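Local coordinates for Alpha/beta hydrolase fold protein (Nakamurella multipartita, PDB 4Y7D), which is probably a hydrolase whose substrate is not established, with a likely Ser-His-Asp catalytic triad, at residues Ser129-Ser134 with Gly276-Phe281; Asp26-Gly31 with Ala48-Ala53; Gly109-Tyr114 with Asp225-Ile230; Thr81-Ala86 with Ala117-Asp122. One frame throughout, in Å; residues are numbered along the deposited sequence.

Interaction 1: residues Ser129-Ser134 with Gly276-Phe281; sequences SVAAVS and GTHLAF
H278, the histidine of what is probably the Ser-His-Asp catalytic triad of an alpha/beta hydrolase, touches A131. NE2 of H278 is hydrogen-bonded to S107 OG and ND1 to D250 OD2, so these three residues are probably the catalytic set. The contact joins the last part of strand 124-130 and the chain after it to the loop carrying the histidine. With CG anti to the backbone N (chi1 -162°), H278 extends its imidazole toward the chain after V130. The CE1 corner of the ring faces the carbonyl of A131, whose O lies near the ring plane at 3.4 Å from CE1. A131 is also felt through its methyl, with CB 3.5 Å from ND1 of H278. With both ring nitrogens bonded to outside partners, the imidazole is fixed in rotation, and A131 O lies at the CE1 edge, between the two bonded nitrogens.

One residue back from A131 and three on from H278, at the start of helix 280-283, the contact becomes apolar. V130 CG1 packs on F281 CB at 3.6 Å, while the other branch, CG2, lies over a face of the phenyl ring, offset toward the rim, in a CH-pi contact 4.0 Å from the ring centroid of F281 and 17° off its normal. F281 is further held edge-to-face by F55. The histidine loop itself is shaped by a type I turn from T277 to A280, with A280 N bonded to T277 O. T277, before the turn that leads into helix 280-283, makes a capping bond, OG1 accepting from L279 N at 3.2 Å with an N-H...O angle of 150°.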
loop_
_atom_site.group_PDB
_atom_site.type_symbol
_atom_site.label_atom_id
_atom_site.label_comp_id
_atom_site.label_asym_id
_atom_site.label_seq_id
_atom_site.Cartn_x
_atom_site.Cartn_y
_atom_site.Cartn_z
ATOM N N SER A 129 -2.694 -3.212 8.183
ATOM C CA SER A 129 -3.125 -1.993 7.524
ATOM C C SER A 129 -2.169 -0.863 7.875
ATOM O O SER A 129 -2.160 -0.329 9.001
ATOM C CB SER A 129 -4.524 -1.683 7.914
ATOM O OG SER A 129 -4.954 -0.523 7.280
ATOM N N VAL A 130 -1.376 -0.473 6.886
ATOM C CA VAL A 130 -0.272 0.485 7.094
ATOM C C VAL A 130 -0.732 1.842 6.571
ATOM O O VAL A 130 -1.047 1.967 5.383
ATOM C CB VAL A 130 0.961 0.021 6.334
ATOM C CG1 VAL A 130 2.167 0.927 6.599
ATOM C CG2 VAL A 130 1.287 -1.424 6.760
ATOM N N ALA A 131 -0.750 2.842 7.460
ATOM C CA ALA A 131 -1.083 4.231 7.099
ATOM C C ALA A 131 -2.144 4.268 6.011
ATOM O O ALA A 131 -1.946 4.863 4.941
ATOM C CB ALA A 131 0.168 4.978 6.680
ATOM N N ALA A 132 -3.289 3.652 6.296
ATOM C CA ALA A 132 -4.295 3.363 5.279
ATOM C C ALA A 132 -5.475 4.302 5.371
ATOM O O ALA A 132 -5.980 4.615 6.464
ATOM C CB ALA A 132 -4.765 1.922 5.379
ATOM N N VAL A 133 -5.973 4.697 4.206
ATOM C CA VAL A 133 -7.170 5.478 4.153
ATOM C C VAL A 133 -8.374 4.655 4.660
ATOM O O VAL A 133 -8.747 3.656 4.067
ATOM C CB VAL A 133 -7.425 6.023 2.738
ATOM C CG1 VAL A 133 -8.761 6.744 2.652
ATOM C CG2 VAL A 133 -6.314 6.974 2.298
ATOM N N SER A 134 -9.003 5.162 5.707
ATOM C CA SER A 134 -10.025 4.424 6.479
ATOM C C SER A 134 -11.370 5.143 6.503
ATOM O O SER A 134 -12.363 4.611 7.072
ATOM C CB SER A 134 -9.524 4.180 7.902
ATOM O OG SER A 134 -9.243 5.425 8.549
ATOM N N GLY A 276 7.992 8.716 12.283
ATOM C CA GLY A 276 7.868 7.943 11.046
ATOM C C GLY A 276 7.142 8.720 9.964
ATOM O O GLY A 276 6.137 9.363 10.220
ATOM N N THR A 277 7.655 8.619 8.751
ATOM C CA THR A 277 7.008 9.151 7.540
ATOM C C THR A 277 5.959 8.154 7.026
ATOM O O THR A 277 5.701 7.134 7.641
ATOM C CB THR A 277 8.057 9.352 6.411
ATOM O OG1 THR A 277 8.563 8.075 5.981
ATOM C CG2 THR A 277 9.161 10.204 6.853
ATOM N N HIS A 278 5.363 8.448 5.884
ATOM C CA HIS A 278 4.446 7.509 5.242
ATOM C C HIS A 278 5.083 6.137 4.930
ATOM O O HIS A 278 4.373 5.131 4.855
ATOM C CB HIS A 278 3.869 8.139 3.968
ATOM C CG HIS A 278 2.632 7.472 3.472
ATOM N ND1 HIS A 278 1.556 7.168 4.298
ATOM C CD2 HIS A 278 2.251 7.147 2.219
ATOM C CE1 HIS A 278 0.578 6.672 3.566
ATOM N NE2 HIS A 278 0.978 6.645 2.302
ATOM N N LEU A 279 6.410 6.074 4.795
ATOM C CA LEU A 279 7.132 4.835 4.482
ATOM C C LEU A 279 7.656 4.125 5.739
ATOM O O LEU A 279 8.365 3.110 5.648
ATOM C CB LEU A 279 8.355 5.133 3.585
ATOM C CG LEU A 279 8.064 5.428 2.100
ATOM C CD1 LEU A 279 7.328 6.710 1.872
ATOM C CD2 LEU A 279 9.374 5.432 1.307
ATOM N N ALA A 280 7.313 4.629 6.910
ATOM C CA ALA A 280 7.879 4.096 8.162
ATOM C C ALA A 280 7.901 2.576 8.362
ATOM O O ALA A 280 8.866 2.040 8.892
ATOM C CB ALA A 280 7.176 4.750 9.344
ATOM N N PHE A 281 6.842 1.885 7.984
ATOM C CA PHE A 281 6.738 0.441 8.258
ATOM C C PHE A 281 7.914 -0.296 7.574
ATOM O O PHE A 281 8.308 -1.334 8.056
ATOM C CB PHE A 281 5.377 -0.053 7.771
ATOM C CG PHE A 281 5.141 -1.534 7.873
ATOM C CD1 PHE A 281 4.956 -2.154 9.077
ATOM C CD2 PHE A 281 5.042 -2.316 6.717
ATOM C CE1 PHE A 281 4.649 -3.497 9.133
ATOM C CE2 PHE A 281 4.785 -3.681 6.787
ATOM C CZ PHE A 281 4.572 -4.261 7.998
#

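Interaction 2: residues Asp26-Gly31 with Ala48-Ala53; sequences DCVIVG and AGLAMA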
loop_
_atom_site.group_PDB
_atom_site.type_symbol
_atom_site.label_atom_id
_atom_site.label_comp_id
_atom_site.label_asym_id
_atom_site.label_seq_id
_atom_site.Cartn_x
_atom_site.Cartn_y
_atom_site.Cartn_z
ATOM N N ASP A 26 -4.855 -8.316 -13.121
ATOM C CA ASP A 26 -3.472 -8.726 -13.211
ATOM C C ASP A 26 -2.863 -8.855 -11.830
ATOM O O ASP A 26 -3.158 -8.061 -10.902
ATOM C CB ASP A 26 -2.673 -7.723 -14.056
ATOM C CG ASP A 26 -2.876 -7.901 -15.534
ATOM O OD1 ASP A 26 -3.729 -8.721 -16.001
ATOM O OD2 ASP A 26 -2.127 -7.221 -16.273
ATOM N N CYS A 27 -1.938 -9.787 -11.708
ATOM C CA CYS A 27 -1.232 -9.955 -10.458
ATOM C C CYS A 27 0.117 -10.606 -10.663
ATOM O O CYS A 27 0.402 -11.139 -11.725
ATOM C CB CYS A 27 -2.090 -10.696 -9.432
ATOM S SG CYS A 27 -2.446 -12.364 -9.886
ATOM N N VAL A 28 0.961 -10.566 -9.630
ATOM C CA VAL A 28 2.198 -11.295 -9.598
ATOM C C VAL A 28 2.092 -12.187 -8.388
ATOM O O VAL A 28 1.730 -11.745 -7.300
ATOM C CB VAL A 28 3.424 -10.355 -9.497
ATOM C CG1 VAL A 28 4.727 -11.122 -9.440
ATOM C CG2 VAL A 28 3.441 -9.372 -10.660
ATOM N N ILE A 29 2.487 -13.423 -8.609
ATOM C CA ILE A 29 2.384 -14.504 -7.655
ATOM C C ILE A 29 3.840 -14.829 -7.293
ATOM O O ILE A 29 4.608 -15.227 -8.160
ATOM C CB ILE A 29 1.766 -15.750 -8.354
ATOM C CG1 ILE A 29 0.321 -15.497 -8.842
ATOM C CG2 ILE A 29 1.822 -16.964 -7.473
ATOM C CD1 ILE A 29 -0.698 -15.283 -7.771
ATOM N N VAL A 30 4.218 -14.632 -6.029
ATOM C CA VAL A 30 5.589 -14.838 -5.632
ATOM C C VAL A 30 5.702 -15.428 -4.226
ATOM O O VAL A 30 4.894 -15.135 -3.360
ATOM C CB VAL A 30 6.362 -13.516 -5.719
ATOM C CG1 VAL A 30 5.865 -12.470 -4.737
ATOM C CG2 VAL A 30 7.833 -13.762 -5.490
ATOM N N GLY A 31 6.745 -16.228 -4.014
ATOM C CA GLY A 31 7.012 -16.810 -2.699
ATOM C C GLY A 31 6.275 -18.126 -2.463
ATOM O O GLY A 31 5.636 -18.696 -3.362
ATOM N N ALA A 48 5.053 -1.427 -6.989
ATOM C CA ALA A 48 4.928 -0.995 -5.593
ATOM C C ALA A 48 4.569 -2.165 -4.721
ATOM O O ALA A 48 5.125 -2.337 -3.645
ATOM C CB ALA A 48 3.870 0.092 -5.450
ATOM N N GLY A 49 3.587 -2.946 -5.150
ATOM C CA GLY A 49 3.166 -4.108 -4.369
ATOM C C GLY A 49 4.285 -5.103 -4.121
ATOM O O GLY A 49 4.405 -5.635 -3.028
ATOM N N LEU A 50 5.098 -5.385 -5.122
ATOM C CA LEU A 50 6.181 -6.318 -4.906
ATOM C C LEU A 50 7.204 -5.783 -3.917
ATOM O O LEU A 50 7.813 -6.562 -3.158
ATOM C CB LEU A 50 6.883 -6.633 -6.248
ATOM C CG LEU A 50 6.152 -7.603 -7.162
ATOM C CD1 LEU A 50 6.698 -7.594 -8.590
ATOM C CD2 LEU A 50 6.242 -9.027 -6.601
ATOM N N ALA A 51 7.439 -4.485 -3.947
ATOM C CA ALA A 51 8.357 -3.859 -3.006
ATOM C C ALA A 51 7.799 -3.965 -1.582
ATOM O O ALA A 51 8.515 -4.346 -0.644
ATOM C CB ALA A 51 8.585 -2.392 -3.376
HETATM N N MSE A 52 6.499 -3.715 -1.441
HETATM C CA MSE A 52 5.797 -3.932 -0.160
HETATM C C MSE A 52 5.923 -5.395 0.333
HETATM O O MSE A 52 6.033 -5.637 1.536
HETATM C CB MSE A 52 4.321 -3.609 -0.279
HETATM C CG MSE A 52 4.008 -2.125 -0.502
HETATM SE SE MSE A 52 2.094 -1.911 -1.022
HETATM C CE MSE A 52 1.250 -2.739 0.505
ATOM N N ALA A 53 5.870 -6.347 -0.608
ATOM C CA ALA A 53 5.790 -7.778 -0.311
ATOM C C ALA A 53 7.127 -8.405 -0.019
ATOM O O ALA A 53 7.155 -9.559 0.467
ATOM C CB ALA A 53 5.163 -8.534 -1.459
#
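L50 reaches from helix 46-58 to two valines of strand 23-31, and its CD2 methyl does most of the touching. CD2 of L50 lies 3.8 Å from V28 CG1 and 3.9 Å from V30 CG1, bridging two residues that stand two apart on the strand and therefore on one side of it. The second branch, CD1 of L50, is also near V28 CG1, at 4.1 Å. V28 thus meets both leucine methyls and V30 only CD2. The leucine side chain runs at about a right angle to that of V28 and at a slant to that of V30. No hydrogen bond spans the two segments; the contact is purely apolar.

The torsions explain the reach. L50 CB does not point at the strand, yet an extended chi2 of 165° carries its methyls across. V30 turns CG1 into the position between its backbone N and carbonyl carbon (chi1 65°), which sets that methyl against the leucine.

Behind this first shell, the strand is kept in place by backbone bonds from V28 to V65 and from V30 to A63 of the antiparallel strand 62-66, and L50 also packs on V65. Helix 46-58 belongs to the beta-alpha-beta crossover from strand 35-39 to strand 62-66. It packs against the sheet, with M52, a selenomethionine, resting on L104 and W106 of strand 101-106, and A48 and A51 meeting helix 197-209.

Interaction 3: residues Gly109-Tyr114 with Asp225-Ile230; sequences GGPSSY and DQFARI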
loop_
_atom_site.group_PDB
_atom_site.type_symbol
_atom_site.label_atom_id
_atom_site.label_comp_id
_atom_site.label_asym_id
_atom_site.label_seq_id
_atom_site.Cartn_x
_atom_site.Cartn_y
_atom_site.Cartn_z
ATOM N N GLY A 109 -4.535 1.686 -0.727
ATOM C CA GLY A 109 -5.043 0.309 -0.693
ATOM C C GLY A 109 -6.041 0.007 0.440
ATOM O O GLY A 109 -6.665 -1.049 0.477
ATOM N N GLY A 110 -6.118 0.915 1.400
ATOM C CA GLY A 110 -7.010 0.762 2.528
ATOM C C GLY A 110 -8.461 0.534 2.206
ATOM O O GLY A 110 -9.041 -0.420 2.681
ATOM N N PRO A 111 -9.076 1.442 1.412
ATOM C CA PRO A 111 -10.500 1.277 1.316
ATOM C C PRO A 111 -11.015 -0.051 0.811
ATOM O O PRO A 111 -11.942 -0.610 1.389
ATOM C CB PRO A 111 -10.930 2.472 0.438
ATOM C CG PRO A 111 -9.948 3.532 0.795
ATOM C CD PRO A 111 -8.654 2.790 0.961
ATOM N N SER A 112 -10.435 -0.556 -0.268
ATOM C CA SER A 112 -10.854 -1.817 -0.856
ATOM C C SER A 112 -10.483 -2.986 0.097
ATOM O O SER A 112 -11.220 -3.967 0.179
ATOM C CB SER A 112 -10.200 -2.012 -2.209
ATOM O OG SER A 112 -8.773 -2.017 -2.196
ATOM N N SER A 113 -9.398 -2.848 0.815
ATOM C CA SER A 113 -8.974 -3.926 1.755
ATOM C C SER A 113 -9.926 -3.960 2.958
ATOM O O SER A 113 -10.353 -5.065 3.408
ATOM C CB SER A 113 -7.548 -3.709 2.196
ATOM O OG SER A 113 -6.640 -3.730 1.096
ATOM N N TYR A 114 -10.231 -2.778 3.531
ATOM C CA TYR A 114 -11.209 -2.706 4.586
ATOM C C TYR A 114 -12.561 -3.259 4.131
ATOM O O TYR A 114 -13.208 -4.016 4.902
ATOM C CB TYR A 114 -11.378 -1.318 5.139
ATOM C CG TYR A 114 -10.227 -0.815 5.975
ATOM C CD1 TYR A 114 -9.712 -1.572 7.056
ATOM C CD2 TYR A 114 -9.620 0.391 5.684
ATOM C CE1 TYR A 114 -8.708 -1.089 7.848
ATOM C CE2 TYR A 114 -8.592 0.904 6.482
ATOM C CZ TYR A 114 -8.116 0.154 7.549
ATOM O OH TYR A 114 -7.113 0.632 8.340
ATOM N N ASP A 225 -11.340 10.252 -6.959
ATOM C CA ASP A 225 -12.751 10.502 -7.007
ATOM C C ASP A 225 -13.523 9.653 -5.974
ATOM O O ASP A 225 -14.401 10.164 -5.243
ATOM C CB ASP A 225 -13.286 10.237 -8.406
ATOM C CG ASP A 225 -14.759 10.309 -8.457
ATOM O OD1 ASP A 225 -15.308 11.312 -8.023
ATOM O OD2 ASP A 225 -15.399 9.372 -8.941
ATOM N N GLN A 226 -13.166 8.373 -5.869
ATOM C CA GLN A 226 -13.879 7.494 -4.973
ATOM C C GLN A 226 -13.599 7.819 -3.519
ATOM O O GLN A 226 -14.496 7.752 -2.693
ATOM C CB GLN A 226 -13.483 6.034 -5.241
ATOM C CG GLN A 226 -14.059 5.465 -6.541
ATOM C CD GLN A 226 -15.559 5.466 -6.510
ATOM O OE1 GLN A 226 -16.145 5.068 -5.528
ATOM N NE2 GLN A 226 -16.180 5.957 -7.529
ATOM N N PHE A 227 -12.351 8.132 -3.183
ATOM C CA PHE A 227 -12.034 8.376 -1.771
ATOM C C PHE A 227 -12.740 9.622 -1.260
ATOM O O PHE A 227 -13.087 9.688 -0.079
ATOM C CB PHE A 227 -10.525 8.510 -1.511
ATOM C CG PHE A 227 -9.705 7.301 -1.885
ATOM C CD1 PHE A 227 -10.288 6.111 -2.246
ATOM C CD2 PHE A 227 -8.347 7.376 -1.851
ATOM C CE1 PHE A 227 -9.518 5.006 -2.580
ATOM C CE2 PHE A 227 -7.564 6.296 -2.216
ATOM C CZ PHE A 227 -8.164 5.123 -2.586
ATOM N N ALA A 228 -12.956 10.614 -2.129
ATOM C CA ALA A 228 -13.706 11.804 -1.790
ATOM C C ALA A 228 -15.210 11.563 -1.586
ATOM O O ALA A 228 -15.933 12.458 -1.113
ATOM C CB ALA A 228 -13.497 12.892 -2.869
ATOM N N ARG A 229 -15.679 10.385 -1.993
ATOM C CA ARG A 229 -17.088 10.032 -1.902
ATOM C C ARG A 229 -17.411 8.962 -0.852
ATOM O O ARG A 229 -18.581 8.606 -0.678
ATOM C CB ARG A 229 -17.579 9.481 -3.246
ATOM C CG ARG A 229 -17.749 10.489 -4.356
ATOM C CD ARG A 229 -18.183 9.699 -5.598
ATOM N NE ARG A 229 -17.740 10.325 -6.831
ATOM C CZ ARG A 229 -18.364 11.348 -7.440
ATOM N NH1 ARG A 229 -19.466 11.890 -6.915
ATOM N NH2 ARG A 229 -17.872 11.847 -8.584
ATOM N N ILE A 230 -16.412 8.474 -0.119
ATOM C CA ILE A 230 -16.681 7.469 0.906
ATOM C C ILE A 230 -17.704 7.954 1.927
ATOM O O ILE A 230 -17.600 9.045 2.495
ATOM C CB ILE A 230 -15.383 7.033 1.617
ATOM C CG1 ILE A 230 -14.463 6.317 0.655
ATOM C CG2 ILE A 230 -15.684 6.132 2.810
ATOM C CD1 ILE A 230 -13.042 6.185 1.197
#
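F227 holds CG beside its backbone N (chi1 -60°) and I230 does likewise with CG1 (chi1 -66°), and between them they bring a phenyl ring and a methyl to the ring of P111. The far end of I230 gains its reach from an extended chi2, which puts CD1 4.1 Å from P111 CG. That same proline carbon rides over one face of the F227 ring, 4.2 Å from the centroid and 28° off the normal, a CH-pi contact displaced toward CE1 of F227, its nearest atom at 3.7 Å. Pyrrolidine and phenyl side chains meet at about a right angle, so the proline presents its CG corner to the aromatic face. All three residues are buried, and nothing polar crosses the contact.

P111 lies in the first turn of helix 110-119. This turn is tied by G109 O, which takes both S113 N and S113 OG, the latter at 2.8 Å; the two donors come from opposite faces of the carbonyl plane. On the other segment, a salt bridge from R229 NH2 to D225 OD1 (2.7 Å), though its hydrogen bonds are weak in geometry, links R229 back to helix 217-227 before the chain brings I230 to P111.

Around the contact, P82 of helix 82-95 also packs on P111, and Q226 rests on P82. S112 and S113 lean on V39 of strand 35-39, so helix 110-119 is wedged between the sheet and segment 225-230.

Interaction 4: residues Thr81-Ala86 with Ala117-Asp122; sequences TPDEQA and AARHPD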
loop_
_atom_site.group_PDB
_atom_site.type_symbol
_atom_site.label_atom_id
_atom_site.label_comp_id
_atom_site.label_asym_id
_atom_site.label_seq_id
_atom_site.Cartn_x
_atom_site.Cartn_y
_atom_site.Cartn_z
ATOM N N THR A 81 -15.535 1.086 -7.514
ATOM C CA THR A 81 -15.666 1.492 -6.129
ATOM C C THR A 81 -14.796 0.629 -5.208
ATOM O O THR A 81 -14.455 -0.499 -5.597
ATOM C CB THR A 81 -17.123 1.439 -5.598
ATOM O OG1 THR A 81 -17.562 0.081 -5.482
ATOM C CG2 THR A 81 -18.072 2.223 -6.494
ATOM N N PRO A 82 -14.481 1.133 -3.994
ATOM C CA PRO A 82 -13.782 0.278 -3.047
ATOM C C PRO A 82 -14.503 -1.060 -2.832
ATOM O O PRO A 82 -13.816 -2.129 -2.755
ATOM C CB PRO A 82 -13.692 1.137 -1.765
ATOM C CG PRO A 82 -13.647 2.526 -2.321
ATOM C CD PRO A 82 -14.506 2.540 -3.519
ATOM N N ASP A 83 -15.835 -1.011 -2.737
ATOM C CA ASP A 83 -16.614 -2.231 -2.547
ATOM C C ASP A 83 -16.523 -3.187 -3.736
ATOM O O ASP A 83 -16.403 -4.415 -3.531
ATOM C CB ASP A 83 -18.069 -1.930 -2.250
ATOM C CG ASP A 83 -18.776 -3.107 -1.638
ATOM O OD1 ASP A 83 -18.461 -3.488 -0.470
ATOM O OD2 ASP A 83 -19.640 -3.650 -2.328
ATOM N N GLU A 84 -16.545 -2.646 -4.956
ATOM C CA GLU A 84 -16.333 -3.458 -6.150
ATOM C C GLU A 84 -14.900 -4.048 -6.233
ATOM O O GLU A 84 -14.714 -5.147 -6.704
ATOM C CB GLU A 84 -16.632 -2.676 -7.410
ATOM C CG GLU A 84 -18.109 -2.356 -7.497
ATOM C CD GLU A 84 -18.477 -1.294 -8.530
ATOM O OE1 GLU A 84 -17.628 -0.530 -8.995
ATOM O OE2 GLU A 84 -19.653 -1.263 -8.865
ATOM N N GLN A 85 -13.897 -3.283 -5.802
ATOM C CA GLN A 85 -12.547 -3.818 -5.749
ATOM C C GLN A 85 -12.444 -4.953 -4.740
ATOM O O GLN A 85 -11.807 -5.962 -5.043
ATOM C CB GLN A 85 -11.527 -2.687 -5.535
ATOM C CG GLN A 85 -11.535 -1.760 -6.737
ATOM C CD GLN A 85 -10.484 -0.679 -6.767
ATOM O OE1 GLN A 85 -9.607 -0.615 -5.899
ATOM N NE2 GLN A 85 -10.533 0.161 -7.832
ATOM N N ALA A 86 -13.072 -4.820 -3.568
ATOM C CA ALA A 86 -13.164 -5.941 -2.620
ATOM C C ALA A 86 -13.819 -7.176 -3.281
ATOM O O ALA A 86 -13.344 -8.324 -3.105
ATOM C CB ALA A 86 -13.954 -5.547 -1.414
ATOM N N ALA A 117 -12.383 -7.073 4.186
ATOM C CA ALA A 117 -12.470 -7.592 5.547
ATOM C C ALA A 117 -13.869 -7.426 6.166
ATOM O O ALA A 117 -14.315 -8.292 6.924
ATOM C CB ALA A 117 -11.383 -6.974 6.457
ATOM N N ALA A 118 -14.547 -6.318 5.849
ATOM C CA ALA A 118 -15.879 -6.008 6.376
ATOM C C ALA A 118 -16.960 -6.883 5.805
ATOM O O ALA A 118 -17.799 -7.399 6.548
ATOM C CB ALA A 118 -16.230 -4.524 6.130
ATOM N N ARG A 119 -16.986 -7.034 4.489
ATOM C CA ARG A 119 -18.071 -7.699 3.804
ATOM C C ARG A 119 -17.796 -9.133 3.430
ATOM O O ARG A 119 -18.740 -9.892 3.229
ATOM C CB ARG A 119 -18.457 -6.843 2.570
ATOM C CG ARG A 119 -19.798 -7.224 1.942
ATOM C CD ARG A 119 -20.316 -6.157 0.973
ATOM N NE ARG A 119 -19.303 -5.857 -0.026
ATOM C CZ ARG A 119 -19.019 -6.640 -1.070
ATOM N NH1 ARG A 119 -19.710 -7.779 -1.263
ATOM N NH2 ARG A 119 -18.032 -6.294 -1.920
ATOM N N HIS A 120 -16.530 -9.543 3.380
ATOM C CA HIS A 120 -16.113 -10.909 3.118
ATOM C C HIS A 120 -15.213 -11.418 4.257
ATOM O O HIS A 120 -14.088 -11.882 4.021
ATOM C CB HIS A 120 -15.336 -10.958 1.809
ATOM C CG HIS A 120 -16.139 -10.625 0.588
ATOM N ND1 HIS A 120 -16.748 -11.592 -0.171
ATOM C CD2 HIS A 120 -16.388 -9.448 -0.028
ATOM C CE1 HIS A 120 -17.370 -11.020 -1.187
ATOM N NE2 HIS A 120 -17.151 -9.724 -1.128
ATOM N N PRO A 121 -15.682 -11.345 5.503
ATOM C CA PRO A 121 -14.818 -11.744 6.636
ATOM C C PRO A 121 -14.296 -13.182 6.583
ATOM O O PRO A 121 -13.194 -13.462 7.043
ATOM C CB PRO A 121 -15.742 -11.537 7.858
ATOM C CG PRO A 121 -17.126 -11.746 7.291
ATOM C CD PRO A 121 -17.046 -11.004 5.974
ATOM N N ASP A 122 -15.060 -14.090 5.994
ATOM C CA ASP A 122 -14.604 -15.474 5.875
ATOM C C ASP A 122 -13.370 -15.631 4.959
ATOM O O ASP A 122 -12.762 -16.701 4.964
ATOM C CB ASP A 122 -15.735 -16.360 5.298
ATOM C CG ASP A 122 -16.910 -16.531 6.269
ATOM O OD1 ASP A 122 -16.817 -16.140 7.450
ATOM O OD2 ASP A 122 -17.945 -17.087 5.834
#
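D83 and R119 meet where the N-terminal turn of helix 82-95 comes up to the C-terminal end of helix 110-119, two neighbouring helices of the alpha/beta hydrolase fold. Their salt bridge, D83 OD1 to R119 NE at 2.6 Å, exists in one of the two deposited conformers of D83, so both the bond and its short length are uncertain. In that conformer the N-H meets OD1 on the syn side at an N-H...O angle of 148°, but the carboxylate and guanidinium planes are 57° apart, so this is not a flat, two-pronged pairing; OD2 of D83 lies over a face of the guanidinium instead. R119 reaches the aspartate through a bend at chi3 (54°). A weak bond adds R119 NH2 to the backbone O of D83 at 3.0 Å. The charges are shared further: R115 also bridges to D83 OD1, and E87 takes both R119 NH1 and H120 NE2.

Van der Waals contacts accompany them. H120, the first residue to leave the helical conformation, lays its CD2 over one face of the guanidinium of its neighbour R119, 3.7 Å above the plane and toward the rim. A86 brings its CB to 4.2 Å from R119 NH2.

A capping box, with T81 at the N-cap, closes the N terminus of helix 82-95. In it E84 N gives to T81 OG1 at 3.0 Å, and T81 N returns a bond of 3.0 Å to E84 OE1, which it meets from above the carboxylate plane.

How the interactions relate
Interactions 3 and 4 lie closest, their centres 11 Å apart. Both use helix 110-119, and they touch directly where S112 packs on Q85 and A86. Interaction 1 is about 15 Å from interaction 3 between centres, joined to it by a probable hydrogen bond between S129 OG and Y114 OH, as helix 110-119 leads on to strand 124-130. Interaction 2 stands apart, 18 to 21 Å from the others, but reaches the same sheet as interaction 1. Along the chain, interaction 2 closes first, whereas the segments of interactions 3 and 4 and of 1 and 3 alternate. The probable active-site residues stand on loops that follow strands of the central sheet, with helices packed around it.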